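Colicin-D (Escherichia coli, PDB 5ZNM) is a plasmid-encoded bacterial toxin that kills Escherichia coli and close relatives by inhibiting protein synthesis, this chain comprising the central domain and the C-terminal tRNase domain. Local coordinates at residues L50-S55 / W265-A270; T191-I196 / V211-Q216. All blocks are in the same frame, centred on the assembly; numbering follows the deposited sequence.

Interaction 1: residues L50-S55 / W265-A270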
ATOM      1  N   LEU A  50      -4.789 -16.193  -1.126  1.00 18.93           N
ATOM      2  CA  LEU A  50      -3.784 -15.317  -1.709  1.00 15.83           C
ATOM      3  C   LEU A  50      -4.420 -14.500  -2.827  1.00 24.73           C
ATOM      4  O   LEU A  50      -5.136 -15.048  -3.672  1.00 22.99           O
ATOM      5  CB  LEU A  50      -2.623 -16.130  -2.286  1.00 20.26           C
ATOM      6  CG  LEU A  50      -1.718 -16.880  -1.325  1.00 21.65           C
ATOM      7  CD1 LEU A  50      -0.978 -17.998  -2.050  1.00 19.80           C
ATOM      8  CD2 LEU A  50      -0.748 -15.874  -0.697  1.00 18.28           C
ATOM      9  N   ASN A  51      -4.154 -13.203  -2.848  1.00 17.21           N
ATOM     10  CA  ASN A  51      -4.569 -12.371  -3.964  1.00 15.71           C
ATOM     11  C   ASN A  51      -3.392 -12.182  -4.909  1.00 17.46           C
ATOM     12  O   ASN A  51      -2.249 -12.055  -4.466  1.00 22.48           O
ATOM     13  CB  ASN A  51      -5.089 -11.017  -3.478  1.00 19.58           C
ATOM     14  CG  ASN A  51      -6.422 -11.132  -2.775  1.00 28.54           C
ATOM     15  OD1 ASN A  51      -7.177 -12.083  -3.009  1.00 29.29           O
ATOM     16  ND2 ASN A  51      -6.729 -10.154  -1.914  1.00 25.24           N
ATOM     17  N   ASN A  52      -3.661 -12.161  -6.219  1.00 15.28           N
ATOM     18  CA  ASN A  52      -2.593 -11.897  -7.173  1.00 18.65           C
ATOM     19  C   ASN A  52      -2.413 -10.397  -7.447  1.00 19.01           C
ATOM     20  O   ASN A  52      -2.115 -10.000  -8.569  1.00 26.90           O
ATOM     21  CB  ASN A  52      -2.820 -12.677  -8.472  1.00 18.85           C
ATOM     22  CG  ASN A  52      -2.324 -14.123  -8.386  1.00 22.01           C
ATOM     23  OD1 ASN A  52      -2.405 -14.888  -9.355  1.00 27.29           O
ATOM     24  ND2 ASN A  52      -1.808 -14.499  -7.232  1.00 15.41           N
ATOM     25  N   THR A  53      -2.603  -9.564  -6.430  1.00 20.79           N
ATOM     26  CA  THR A  53      -2.191  -8.166  -6.463  1.00 21.52           C
ATOM     27  C   THR A  53      -0.672  -8.070  -6.572  1.00 20.74           C
ATOM     28  O   THR A  53       0.047  -8.496  -5.668  1.00 18.75           O
ATOM     29  CB  THR A  53      -2.667  -7.492  -5.179  1.00 21.07           C
ATOM     30  OG1 THR A  53      -4.045  -7.838  -4.960  1.00 25.77           O
ATOM     31  CG2 THR A  53      -2.509  -5.974  -5.273  1.00 18.63           C
ATOM     32  N   ALA A  54      -0.172  -7.510  -7.668  1.00 16.66           N
ATOM     33  CA  ALA A  54       1.260  -7.610  -7.925  1.00 18.51           C
ATOM     34  C   ALA A  54       2.059  -6.763  -6.940  1.00 21.92           C
ATOM     35  O   ALA A  54       1.628  -5.677  -6.534  1.00 17.49           O
ATOM     36  CB  ALA A  54       1.579  -7.181  -9.356  1.00 16.37           C
ATOM     37  N   SER A  55       3.235  -7.272  -6.560  1.00 15.87           N
ATOM     38  CA  SER A  55       4.186  -6.537  -5.725  1.00 19.20           C
ATOM     39  C   SER A  55       3.600  -6.186  -4.362  1.00 20.32           C
ATOM     40  O   SER A  55       3.903  -5.141  -3.798  1.00 19.16           O
ATOM     41  CB  SER A  55       4.681  -5.266  -6.426  1.00 20.69           C
ATOM     42  OG  SER A  55       5.402  -5.598  -7.605  1.00 23.97           O
ATOM     43  N   TRP A 265       4.385 -18.318  -8.387  1.00 15.01           N
ATOM     44  CA  TRP A 265       4.489 -17.209  -9.333  1.00 17.30           C
ATOM     45  C   TRP A 265       3.115 -16.611  -9.615  1.00 17.49           C
ATOM     46  O   TRP A 265       2.133 -17.349  -9.722  1.00 17.76           O
ATOM     47  CB  TRP A 265       5.098 -17.679 -10.654  1.00 20.43           C
ATOM     48  CG  TRP A 265       6.492 -18.140 -10.546  1.00 18.29           C
ATOM     49  CD1 TRP A 265       6.918 -19.413 -10.284  1.00 21.20           C
ATOM     50  CD2 TRP A 265       7.666 -17.343 -10.700  1.00 17.43           C
ATOM     51  NE1 TRP A 265       8.286 -19.454 -10.266  1.00 22.42           N
ATOM     52  CE2 TRP A 265       8.773 -18.197 -10.521  1.00 19.43           C
ATOM     53  CE3 TRP A 265       7.891 -15.985 -10.977  1.00 19.89           C
ATOM     54  CZ2 TRP A 265      10.085 -17.747 -10.604  1.00 18.92           C
ATOM     55  CZ3 TRP A 265       9.198 -15.534 -11.064  1.00 19.64           C
ATOM     56  CH2 TRP A 265      10.282 -16.418 -10.875  1.00 21.90           C
ATOM     57  N   ARG A 266       3.046 -15.288  -9.743  1.00 15.70           N
ATOM     58  CA  ARG A 266       1.865 -14.566 -10.195  1.00 16.82           C
ATOM     59  C   ARG A 266       2.274 -13.583 -11.276  1.00 12.40           C
ATOM     60  O   ARG A 266       3.459 -13.249 -11.406  1.00 17.11           O
ATOM     61  CB  ARG A 266       1.152 -13.801  -9.062  1.00 14.46           C
ATOM     62  CG  ARG A 266       1.997 -12.717  -8.383  1.00 13.18           C
ATOM     63  CD  ARG A 266       1.241 -12.074  -7.179  1.00 15.46           C
ATOM     64  NE  ARG A 266       2.127 -11.231  -6.385  1.00 18.07           N
ATOM     65  CZ  ARG A 266       1.992 -11.016  -5.077  1.00 21.55           C
ATOM     66  NH1 ARG A 266       0.995 -11.575  -4.404  1.00 17.12           N
ATOM     67  NH2 ARG A 266       2.871 -10.255  -4.438  1.00 16.81           N
ATOM     68  N   PRO A 267       1.323 -13.109 -12.083  1.00 17.63           N
ATOM     69  CA  PRO A 267       1.671 -12.092 -13.082  1.00 19.66           C
ATOM     70  C   PRO A 267       2.225 -10.843 -12.413  1.00 15.99           C
ATOM     71  O   PRO A 267       1.889 -10.516 -11.266  1.00 18.41           O
ATOM     72  CB  PRO A 267       0.343 -11.812 -13.797  1.00 19.00           C
ATOM     73  CG  PRO A 267      -0.476 -13.062 -13.611  1.00 14.59           C
ATOM     74  CD  PRO A 267      -0.082 -13.541 -12.206  1.00 14.81           C
ATOM     75  N   ASP A 268       3.110 -10.153 -13.132  1.00 15.63           N
ATOM     76  CA  ASP A 268       3.628  -8.896 -12.617  1.00 18.68           C
ATOM     77  C   ASP A 268       2.595  -7.781 -12.796  1.00 15.85           C
ATOM     78  O   ASP A 268       1.474  -7.994 -13.276  1.00 15.08           O
ATOM     79  CB  ASP A 268       4.972  -8.555 -13.265  1.00 21.80           C
ATOM     80  CG  ASP A 268       4.889  -8.370 -14.785  1.00 19.55           C
ATOM     81  OD1 ASP A 268       3.780  -8.309 -15.347  1.00 21.36           O
ATOM     82  OD2 ASP A 268       5.963  -8.290 -15.412  1.00 19.57           O
ATOM     83  N   ALA A 269       2.962  -6.577 -12.348  1.00 15.28           N
ATOM     84  CA  ALA A 269       2.011  -5.465 -12.347  1.00 20.30           C
ATOM     85  C   ALA A 269       1.514  -5.142 -13.758  1.00 18.42           C
ATOM     86  O   ALA A 269       0.329  -4.837 -13.953  1.00 17.22           O
ATOM     87  CB  ALA A 269       2.651  -4.233 -11.691  1.00 12.69           C
ATOM     88  N   ALA A 270       2.408  -5.195 -14.752  1.00 15.39           N
ATOM     89  CA  ALA A 270       2.023  -4.971 -16.140  1.00 20.45           C
ATOM     90  C   ALA A 270       1.132  -6.081 -16.674  1.00 23.87           C
ATOM     91  O   ALA A 270       0.406  -5.859 -17.648  1.00 18.11           O
ATOM     92  CB  ALA A 270       3.275  -4.853 -17.017  1.00 18.87           C
TER
HETATM   93  O   HOH W   1      -0.896 -10.013 -10.834  1.00 24.74           O

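Interaction 2: residues T191-I196 / V211-Q216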
ATOM      1  N   THR A 191     -14.910 -22.178 -10.872  1.00 19.38           N
ATOM      2  CA  THR A 191     -14.924 -20.931 -10.115  1.00 20.16           C
ATOM      3  C   THR A 191     -14.076 -19.833 -10.724  1.00 21.36           C
ATOM      4  O   THR A 191     -14.268 -18.669 -10.365  1.00 24.95           O
ATOM      5  CB  THR A 191     -14.411 -21.147  -8.683  1.00 24.10           C
ATOM      6  OG1 THR A 191     -13.043 -21.598  -8.729  1.00 22.90           O
ATOM      7  CG2 THR A 191     -15.272 -22.153  -7.922  1.00 25.77           C
ATOM      8  N   GLY A 192     -13.109 -20.168 -11.572  1.00 19.06           N
ATOM      9  CA  GLY A 192     -12.135 -19.178 -11.987  1.00 22.69           C
ATOM     10  C   GLY A 192     -11.103 -18.826 -10.938  1.00 23.19           C
ATOM     11  O   GLY A 192     -10.379 -17.844 -11.115  1.00 22.70           O
ATOM     12  N   LEU A 193     -11.028 -19.583  -9.838  1.00 19.92           N
ATOM     13  CA  LEU A 193      -9.992 -19.437  -8.823  1.00 18.93           C
ATOM     14  C   LEU A 193      -8.883 -20.455  -9.057  1.00 20.06           C
ATOM     15  O   LEU A 193      -9.056 -21.447  -9.768  1.00 25.49           O
ATOM     16  CB  LEU A 193     -10.554 -19.638  -7.406  1.00 17.01           C
ATOM     17  CG  LEU A 193     -11.677 -18.710  -6.942  1.00 21.74           C
ATOM     18  CD1 LEU A 193     -12.228 -19.180  -5.590  1.00 23.11           C
ATOM     19  CD2 LEU A 193     -11.207 -17.251  -6.880  1.00 28.23           C
ATOM     20  N   ASP A 194      -7.739 -20.211  -8.433  1.00 18.44           N
ATOM     21  CA  ASP A 194      -6.661 -21.184  -8.461  1.00 20.85           C
ATOM     22  C   ASP A 194      -6.532 -21.838  -7.098  1.00 19.73           C
ATOM     23  O   ASP A 194      -7.024 -21.326  -6.085  1.00 20.69           O
ATOM     24  CB  ASP A 194      -5.336 -20.543  -8.869  1.00 19.15           C
ATOM     25  CG  ASP A 194      -5.374 -20.008 -10.281  1.00 31.57           C
ATOM     26  OD1 ASP A 194      -5.633 -20.800 -11.220  1.00 27.99           O
ATOM     27  OD2 ASP A 194      -5.166 -18.789 -10.445  1.00 34.59           O
ATOM     28  N   LYS A 195      -5.867 -22.987  -7.079  1.00 20.94           N
ATOM     29  CA  LYS A 195      -5.684 -23.710  -5.827  1.00 19.78           C
ATOM     30  C   LYS A 195      -4.253 -24.197  -5.736  1.00 17.10           C
ATOM     31  O   LYS A 195      -3.729 -24.780  -6.692  1.00 22.26           O
ATOM     32  CB  LYS A 195      -6.660 -24.890  -5.726  1.00 23.16           C
ATOM     33  CG  LYS A 195      -6.570 -25.685  -4.422  1.00 36.42           C
ATOM     34  CD  LYS A 195      -7.812 -26.567  -4.255  1.00 39.85           C
ATOM     35  CE  LYS A 195      -7.510 -27.872  -3.540  1.00 43.76           C
ATOM     36  NZ  LYS A 195      -8.752 -28.653  -3.265  1.00 45.15           N
ATOM     37  N   ILE A 196      -3.633 -23.944  -4.587  1.00 17.22           N
ATOM     38  CA  ILE A 196      -2.339 -24.506  -4.219  1.00 18.12           C
ATOM     39  C   ILE A 196      -2.569 -25.473  -3.062  1.00 21.38           C
ATOM     40  O   ILE A 196      -3.344 -25.181  -2.145  1.00 21.77           O
ATOM     41  CB  ILE A 196      -1.348 -23.384  -3.838  1.00 16.66           C
ATOM     42  CG1 ILE A 196      -0.922 -22.617  -5.099  1.00 17.48           C
ATOM     43  CG2 ILE A 196      -0.140 -23.932  -3.117  1.00 17.20           C
ATOM     44  CD1 ILE A 196      -0.325 -21.251  -4.782  1.00 21.44           C
ATOM     45  N   VAL A 211      -6.392 -19.063  -4.500  1.00 17.51           N
ATOM     46  CA  VAL A 211      -5.764 -17.891  -5.102  1.00 15.78           C
ATOM     47  C   VAL A 211      -6.826 -17.160  -5.902  1.00 16.95           C
ATOM     48  O   VAL A 211      -7.446 -17.751  -6.793  1.00 18.42           O
ATOM     49  CB  VAL A 211      -4.571 -18.259  -5.998  1.00 20.79           C
ATOM     50  CG1 VAL A 211      -3.919 -17.011  -6.544  1.00 22.41           C
ATOM     51  CG2 VAL A 211      -3.542 -19.071  -5.232  1.00 17.78           C
ATOM     52  N   ASN A 212      -7.052 -15.888  -5.570  1.00 17.20           N
ATOM     53  CA  ASN A 212      -7.897 -15.034  -6.390  1.00 18.73           C
ATOM     54  C   ASN A 212      -7.007 -14.432  -7.483  1.00 17.89           C
ATOM     55  O   ASN A 212      -6.165 -13.598  -7.164  1.00 19.16           O
ATOM     56  CB  ASN A 212      -8.547 -13.941  -5.542  1.00 19.92           C
ATOM     57  CG  ASN A 212      -9.540 -13.099  -6.326  1.00 21.77           C
ATOM     58  OD1 ASN A 212      -9.588 -13.127  -7.567  1.00 17.82           O
ATOM     59  ND2 ASN A 212     -10.320 -12.310  -5.599  1.00 18.79           N
ATOM     60  N   PRO A 213      -7.126 -14.835  -8.734  1.00 17.40           N
ATOM     61  CA  PRO A 213      -6.194 -14.349  -9.754  1.00 18.96           C
ATOM     62  C   PRO A 213      -6.454 -12.924 -10.207  1.00 21.38           C
ATOM     63  O   PRO A 213      -5.630 -12.390 -10.950  1.00 21.54           O
ATOM     64  CB  PRO A 213      -6.390 -15.339 -10.915  1.00 19.80           C
ATOM     65  CG  PRO A 213      -7.734 -15.862 -10.752  1.00 21.95           C
ATOM     66  CD  PRO A 213      -8.093 -15.794  -9.293  1.00 12.93           C
ATOM     67  N   VAL A 214      -7.538 -12.285  -9.781  1.00 16.89           N
ATOM     68  CA  VAL A 214      -7.839 -10.910 -10.166  1.00 19.32           C
ATOM     69  C   VAL A 214      -7.127  -9.979  -9.191  1.00 19.51           C
ATOM     70  O   VAL A 214      -7.407 -10.043  -7.984  1.00 20.48           O
ATOM     71  CB  VAL A 214      -9.348 -10.644 -10.158  1.00 19.35           C
ATOM     72  CG1 VAL A 214      -9.632  -9.229 -10.649  1.00 16.45           C
ATOM     73  CG2 VAL A 214     -10.102 -11.680 -11.007  1.00 21.92           C
ATOM     74  N   PRO A 215      -6.250  -9.083  -9.660  1.00 17.15           N
ATOM     75  CA  PRO A 215      -5.649  -8.104  -8.746  1.00 19.22           C
ATOM     76  C   PRO A 215      -6.731  -7.358  -7.989  1.00 18.62           C
ATOM     77  O   PRO A 215      -7.778  -7.015  -8.537  1.00 18.55           O
ATOM     78  CB  PRO A 215      -4.855  -7.178  -9.678  1.00 18.10           C
ATOM     79  CG  PRO A 215      -4.558  -8.060 -10.904  1.00 15.06           C
ATOM     80  CD  PRO A 215      -5.805  -8.886 -11.057  1.00 13.95           C
ATOM     81  N   GLN A 216      -6.497  -7.156  -6.701  1.00 18.58           N
ATOM     82  CA  GLN A 216      -7.536  -6.557  -5.889  1.00 20.01           C
ATOM     83  C   GLN A 216      -6.929  -5.887  -4.664  1.00 24.94           C
ATOM     84  O   GLN A 216      -7.026  -6.420  -3.546  1.00 26.61           O
ATOM     85  CB  GLN A 216      -8.547  -7.617  -5.467  1.00 21.80           C
ATOM     86  CG  GLN A 216      -9.933  -7.083  -5.193  1.00 23.76           C
ATOM     87  CD  GLN A 216     -10.943  -8.213  -5.175  1.00 28.27           C
ATOM     88  OE1 GLN A 216     -11.072  -8.909  -4.173  1.00 21.85           O
ATOM     89  NE2 GLN A 216     -11.632  -8.428  -6.302  1.00 21.78           N
TER

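Interaction 1: residues L50-S55 / W265-A270
Arg266 reaches across to the 50-55 segment and runs past Asn52 in the opposite sense, so that the aliphatic part of one side chain lies along the amide of the other. The Asn52 amide meets the root of the arginine, with ND2 3.5 Å from Arg266 CB, and its plane stands 77° from that of the guanidinium. With CG of Arg266 lodged between the backbone N and the carbonyl carbon (chi1 61°) and the chain extended from there to NE, Thr53 O sits over the centre of one guanidinium face, 3.2 Å from Arg266 CZ. Arg266 NH1 gives only a weak, bent bond to Asn51 O (3.3 Å, 123°). The strongest partner of Arg266 is Glu275, which forms a salt bridge with NE, and NH2 also donates to Ser56 O. In the central domain the loop leading from strand 49-51, at the edge of a mixed sheet, to strand 56-61 of the antiparallel sheet packs against strand 262-267, an outermost strand of that second sheet. Farther along, Ala54 CB packs 3.9 Å from Ala269 CB, and a water bridges the backbones, donating to Asn52 O (2.6 Å) and to Pro267 O (2.9 Å). Asp268 hydrogen-bonds through OD2 to His226 of the second subunit.

Interaction 2: residues T191-I196 / V211-Q216
Asp194 and Val211 face each other as an antiparallel hydrogen-bonded pair, their CA atoms 4.8 Å apart. Asp194 N donates to Val211 O over 3.0 Å in a nearly straight bond (174°) that lies in the carbonyl plane. The return bond, from Val211 N to Asp194 O, is 2.8 Å long, but its donor stands above the carbonyl plane. Both side chains leave on the same face of the sheet and touch at their roots, CB to CB at 3.7 Å. Beyond them, Ile196 CD1 meets Val211 CG2 at 3.9 Å; a single rotation of the valine (chi1 -177°) sets CG1 opposite the backbone N and leaves CG2 to meet the isoleucine. At the other end the Pro213 ring fits against the 191-196 segment, with CG 3.3 Å from Gly192 O and CB 3.7 Å from Asp194 OD2. The aspartate's charge is met by Arg187, which forms a salt bridge with OD1. Leu193 CD2 packs 4.2 Å from Pro213 CD. An ST turn at Thr191 and an Asx turn at Asn212 shape the adjoining loops. The antiparallel pairing is that of a beta hairpin, strands 194-198 and 207-212, at the end away from its connecting turn.

How the interactions relate
Two ways of joining strands appear side by side in the central domain. Both contacts are largely buried, yet interaction 2 works within one sheet, through paired backbone bonds between hairpin neighbours, whereas interaction 1 holds the loop that passes from one sheet to the next against an edge strand and relies on an arginine side chain, a bridging water and small apolar groups. The segments of interaction 1 lie far apart in sequence, those of interaction 2 close together, and the second contact is nested inside the loop that the first closes. They meet directly: strand 49-51 lies beside strand 207-212, with Leu50 O 2.8 Å from Asn212 N, and Asn52 ND2 packs on Val211 CG1. Each also touches the second subunit.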